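Local coordinates for protein 5'-tyrosyl-DNA phosphodiesterase (Caenorhabditis elegans, PDB 4FVA) that belongs to the endonuclease/exonuclease/phosphatase family, with the DNase I-like two-sheet fold, and carries a bound magnesium ion, at residues M88-I97 with Q109-V120. Residues are numbered along the deposited sequence; the frame is centred on the assembly and turned at random.
Sequences MFDVEKHDVI and QILEGSIGGLKV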
loop_
_atom_site.group_PDB
_atom_site.type_symbol
_atom_site.label_atom_id
_atom_site.label_comp_id
_atom_site.label_asym_id
_atom_site.label_seq_id
_atom_site.Cartn_x
_atom_site.Cartn_y
_atom_site.Cartn_z
ATOM N N MET A 88 4.744 -12.934 13.812
ATOM C CA MET A 88 3.615 -13.643 14.414
ATOM C C MET A 88 2.500 -13.942 13.408
ATOM O O MET A 88 1.567 -14.699 13.704
ATOM C CB MET A 88 3.058 -12.862 15.604
ATOM C CG MET A 88 3.664 -13.242 16.942
ATOM S SD MET A 88 2.974 -12.232 18.278
ATOM C CE MET A 88 1.497 -11.565 17.506
ATOM N N PHE A 89 2.577 -13.319 12.236
ATOM C CA PHE A 89 1.611 -13.584 11.177
ATOM C C PHE A 89 1.886 -14.988 10.625
ATOM O O PHE A 89 2.980 -15.275 10.138
ATOM C CB PHE A 89 1.753 -12.509 10.093
ATOM C CG PHE A 89 0.606 -12.439 9.124
ATOM C CD1 PHE A 89 0.522 -13.304 8.050
ATOM C CD2 PHE A 89 -0.390 -11.493 9.296
ATOM C CE1 PHE A 89 -0.523 -13.222 7.139
ATOM C CE2 PHE A 89 -1.459 -11.401 8.390
ATOM C CZ PHE A 89 -1.524 -12.263 7.313
ATOM N N ASP A 90 0.890 -15.861 10.711
ATOM C CA ASP A 90 1.020 -17.226 10.210
ATOM C C ASP A 90 0.538 -17.258 8.766
ATOM O O ASP A 90 -0.661 -17.132 8.503
ATOM C CB ASP A 90 0.213 -18.188 11.095
ATOM C CG ASP A 90 0.435 -19.660 10.739
ATOM O OD1 ASP A 90 1.515 -20.013 10.206
ATOM O OD2 ASP A 90 -0.468 -20.474 11.029
ATOM N N VAL A 91 1.472 -17.415 7.829
ATOM C CA VAL A 91 1.143 -17.349 6.407
ATOM C C VAL A 91 0.560 -18.682 5.933
ATOM O O VAL A 91 1.116 -19.746 6.220
ATOM C CB VAL A 91 2.372 -16.981 5.525
ATOM C CG1 VAL A 91 2.021 -17.029 4.020
ATOM C CG2 VAL A 91 2.954 -15.598 5.911
ATOM N N GLU A 92 -0.574 -18.616 5.243
ATOM C CA GLU A 92 -1.193 -19.811 4.668
ATOM C C GLU A 92 -0.956 -19.878 3.147
ATOM O O GLU A 92 -0.674 -20.946 2.602
ATOM C CB GLU A 92 -2.691 -19.852 4.973
ATOM C CG GLU A 92 -3.384 -21.101 4.441
ATOM C CD GLU A 92 -3.015 -22.360 5.224
ATOM O OE1 GLU A 92 -2.924 -22.286 6.472
ATOM O OE2 GLU A 92 -2.810 -23.420 4.592
ATOM N N LYS A 93 -1.066 -18.735 2.472
ATOM C CA LYS A 93 -0.865 -18.660 1.015
ATOM C C LYS A 93 -0.217 -17.347 0.596
ATOM O O LYS A 93 -0.512 -16.297 1.166
ATOM C CB LYS A 93 -2.193 -18.746 0.252
ATOM C CG LYS A 93 -2.945 -20.063 0.297
ATOM C CD LYS A 93 -4.092 -19.992 -0.718
ATOM C CE LYS A 93 -5.035 -21.172 -0.597
ATOM N NZ LYS A 93 -5.775 -21.155 0.695
ATOM N N HIS A 94 0.632 -17.398 -0.426
ATOM C CA HIS A 94 1.105 -16.177 -1.055
ATOM C C HIS A 94 0.837 -16.333 -2.533
ATOM O O HIS A 94 1.491 -17.139 -3.183
ATOM C CB HIS A 94 2.596 -15.945 -0.804
ATOM C CG HIS A 94 3.125 -14.688 -1.427
ATOM N ND1 HIS A 94 4.413 -14.576 -1.901
ATOM C CD2 HIS A 94 2.530 -13.492 -1.668
ATOM C CE1 HIS A 94 4.601 -13.358 -2.386
ATOM N NE2 HIS A 94 3.475 -12.680 -2.257
ATOM N N ASP A 95 -0.077 -15.526 -3.069
ATOM C CA ASP A 95 -0.470 -15.654 -4.471
ATOM C C ASP A 95 -0.210 -14.343 -5.187
ATOM O O ASP A 95 -0.535 -13.281 -4.671
ATOM C CB ASP A 95 -1.955 -15.991 -4.568
ATOM C CG ASP A 95 -2.287 -17.381 -4.006
ATOM O OD1 ASP A 95 -1.364 -18.193 -3.791
ATOM O OD2 ASP A 95 -3.479 -17.644 -3.740
ATOM N N VAL A 96 0.339 -14.422 -6.392
ATOM C CA VAL A 96 0.604 -13.234 -7.171
ATOM C C VAL A 96 -0.155 -13.371 -8.461
ATOM O O VAL A 96 0.205 -14.181 -9.315
ATOM C CB VAL A 96 2.123 -13.066 -7.475
ATOM C CG1 VAL A 96 2.374 -11.879 -8.425
ATOM C CG2 VAL A 96 2.920 -12.935 -6.187
ATOM N N ILE A 97 -1.176 -12.544 -8.632
ATOM C CA ILE A 97 -1.954 -12.592 -9.857
ATOM C C ILE A 97 -1.479 -11.502 -10.788
ATOM O O ILE A 97 -1.542 -10.310 -10.446
ATOM C CB ILE A 97 -3.446 -12.361 -9.592
ATOM C CG1 ILE A 97 -3.966 -13.353 -8.544
ATOM C CG2 ILE A 97 -4.231 -12.446 -10.908
ATOM C CD1 ILE A 97 -5.392 -13.073 -8.123
ATOM N N GLN A 109 -1.060 -8.838 -5.461
ATOM C CA GLN A 109 -0.285 -9.675 -4.545
ATOM C C GLN A 109 -1.143 -9.983 -3.330
ATOM O O GLN A 109 -1.578 -9.066 -2.626
ATOM C CB GLN A 109 1.004 -8.961 -4.118
ATOM C CG GLN A 109 1.893 -9.776 -3.160
ATOM C CD GLN A 109 3.119 -9.012 -2.721
ATOM O OE1 GLN A 109 3.130 -7.777 -2.755
ATOM N NE2 GLN A 109 4.162 -9.736 -2.292
ATOM N N ILE A 110 -1.389 -11.268 -3.074
ATOM C CA ILE A 110 -2.298 -11.658 -1.999
ATOM C C ILE A 110 -1.579 -12.501 -0.973
ATOM O O ILE A 110 -1.008 -13.543 -1.313
ATOM C CB ILE A 110 -3.524 -12.439 -2.540
ATOM C CG1 ILE A 110 -4.300 -11.574 -3.533
ATOM C CG2 ILE A 110 -4.479 -12.816 -1.414
ATOM C CD1 ILE A 110 -5.427 -12.337 -4.268
ATOM N N LEU A 111 -1.561 -12.035 0.273
ATOM C CA LEU A 111 -1.011 -12.848 1.349
ATOM C C LEU A 111 -2.152 -13.157 2.302
ATOM O O LEU A 111 -2.796 -12.250 2.842
ATOM C CB LEU A 111 0.122 -12.125 2.086
ATOM C CG LEU A 111 1.019 -12.958 3.016
ATOM C CD1 LEU A 111 1.953 -13.866 2.193
ATOM C CD2 LEU A 111 1.836 -12.082 3.973
ATOM N N GLU A 112 -2.396 -14.447 2.494
ATOM C CA GLU A 112 -3.462 -14.939 3.356
ATOM C C GLU A 112 -2.827 -15.598 4.573
ATOM O O GLU A 112 -1.870 -16.375 4.436
ATOM C CB GLU A 112 -4.316 -15.970 2.602
ATOM C CG GLU A 112 -5.355 -16.672 3.462
ATOM C CD GLU A 112 -6.017 -17.842 2.748
ATOM O OE1 GLU A 112 -5.994 -17.892 1.495
ATOM O OE2 GLU A 112 -6.523 -18.741 3.451
ATOM N N GLY A 113 -3.351 -15.303 5.759
ATOM C CA GLY A 113 -2.828 -15.927 6.956
ATOM C C GLY A 113 -3.716 -15.601 8.128
ATOM O O GLY A 113 -4.913 -15.375 7.976
ATOM N N SER A 114 -3.135 -15.597 9.312
ATOM C CA SER A 114 -3.867 -15.184 10.494
ATOM C C SER A 114 -2.901 -14.630 11.528
ATOM O O SER A 114 -1.715 -14.993 11.545
ATOM C CB SER A 114 -4.688 -16.338 11.065
ATOM O OG SER A 114 -3.849 -17.329 11.604
ATOM N N ILE A 115 -3.400 -13.725 12.359
ATOM C CA ILE A 115 -2.626 -13.238 13.493
ATOM C C ILE A 115 -3.532 -13.467 14.669
ATOM O O ILE A 115 -4.656 -12.950 14.706
ATOM C CB ILE A 115 -2.222 -11.758 13.407
ATOM C CG1 ILE A 115 -2.747 -11.118 12.126
ATOM C CG2 ILE A 115 -0.690 -11.597 13.559
ATOM C CD1 ILE A 115 -2.669 -9.604 12.144
ATOM N N GLY A 116 -3.043 -14.260 15.616
ATOM C CA GLY A 116 -3.872 -14.744 16.696
ATOM C C GLY A 116 -4.880 -15.692 16.074
ATOM O O GLY A 116 -4.515 -16.581 15.296
ATOM N N GLY A 117 -6.149 -15.506 16.407
ATOM C CA GLY A 117 -7.194 -16.349 15.864
ATOM C C GLY A 117 -7.884 -15.720 14.672
ATOM O O GLY A 117 -8.839 -16.278 14.129
ATOM N N LEU A 118 -7.400 -14.559 14.245
ATOM C CA LEU A 118 -8.126 -13.824 13.222
ATOM C C LEU A 118 -7.579 -14.055 11.817
ATOM O O LEU A 118 -6.391 -13.860 11.548
ATOM C CB LEU A 118 -8.125 -12.340 13.575
ATOM C CG LEU A 118 -9.041 -11.468 12.739
ATOM C CD1 LEU A 118 -10.354 -12.194 12.591
ATOM C CD2 LEU A 118 -9.263 -10.158 13.472
ATOM N N LYS A 119 -8.459 -14.516 10.933
ATOM C CA LYS A 119 -8.116 -14.730 9.535
ATOM C C LYS A 119 -7.888 -13.374 8.889
ATOM O O LYS A 119 -8.678 -12.449 9.098
ATOM C CB LYS A 119 -9.240 -15.477 8.822
ATOM C CG LYS A 119 -8.883 -15.967 7.441
ATOM C CD LYS A 119 -8.003 -17.221 7.517
ATOM C CE LYS A 119 -7.742 -17.819 6.142
ATOM N NZ LYS A 119 -6.974 -19.089 6.234
ATOM N N VAL A 120 -6.801 -13.243 8.127
ATOM C CA VAL A 120 -6.469 -11.968 7.494
ATOM C C VAL A 120 -6.074 -12.171 6.044
ATOM O O VAL A 120 -5.237 -13.023 5.755
ATOM C CB VAL A 120 -5.300 -11.261 8.210
ATOM C CG1 VAL A 120 -5.029 -9.922 7.553
ATOM C CG2 VAL A 120 -5.607 -11.081 9.684
HETATM O O HOH W 1 -8.095 -19.069 0.163
#
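Glu-92 and Lys-93 both face Glu-112 across the antiparallel strands 90-97 and 109-115. The carbonyl O of Glu-112 accepts two amides in succession, Glu-92 N at 2.7 Å and the longer Lys-93 N at 3.2 Å, while its own N-H returns a nearly straight bond to Lys-93 O. This doubled acceptance shifts the register by one residue. On either side of the bulge, paired N-H...O=C bonds join Asp-90 with Ser-114 and Asp-95 with Ile-110.

The Glu-112 side chain is extended, CG anti to the backbone N (chi1 173°), and runs beside that of Lys-93. Its carboxylate divides its oxygens: OE2 takes Lys-119 NZ at 2.8 Å through the anti lone pair, whereas OE1 meets Lys-93 NZ weakly at 3.4 Å and also takes a water shared with that ammonium. Two lysines thus probably favour the ionised acid.

On the other face, Gln-109 suits its buried place by both donating and accepting: NE2 serves His-94 NE2 at 3.0 Å, 22° out of the ring plane, and Tyr-71 O, while OE1 accepts from Thr-81 OG1. The Phe-89 ring approaches Gly-113 obliquely, CE1 lying 3.6 Å from Gly-113 CA; glycine, lacking a side chain, suits this closeness. Ser-114 N lies over one face toward the rim, and Ile-115 CG1 and Val-120 CB pack against neighbouring CD2 and CE2. Strands 90-97 and 109-115 form a beta hairpin with a classic bulge, continued by strand 118-126 as an antiparallel meander, bordering one sheet of the DNase I-like sandwich.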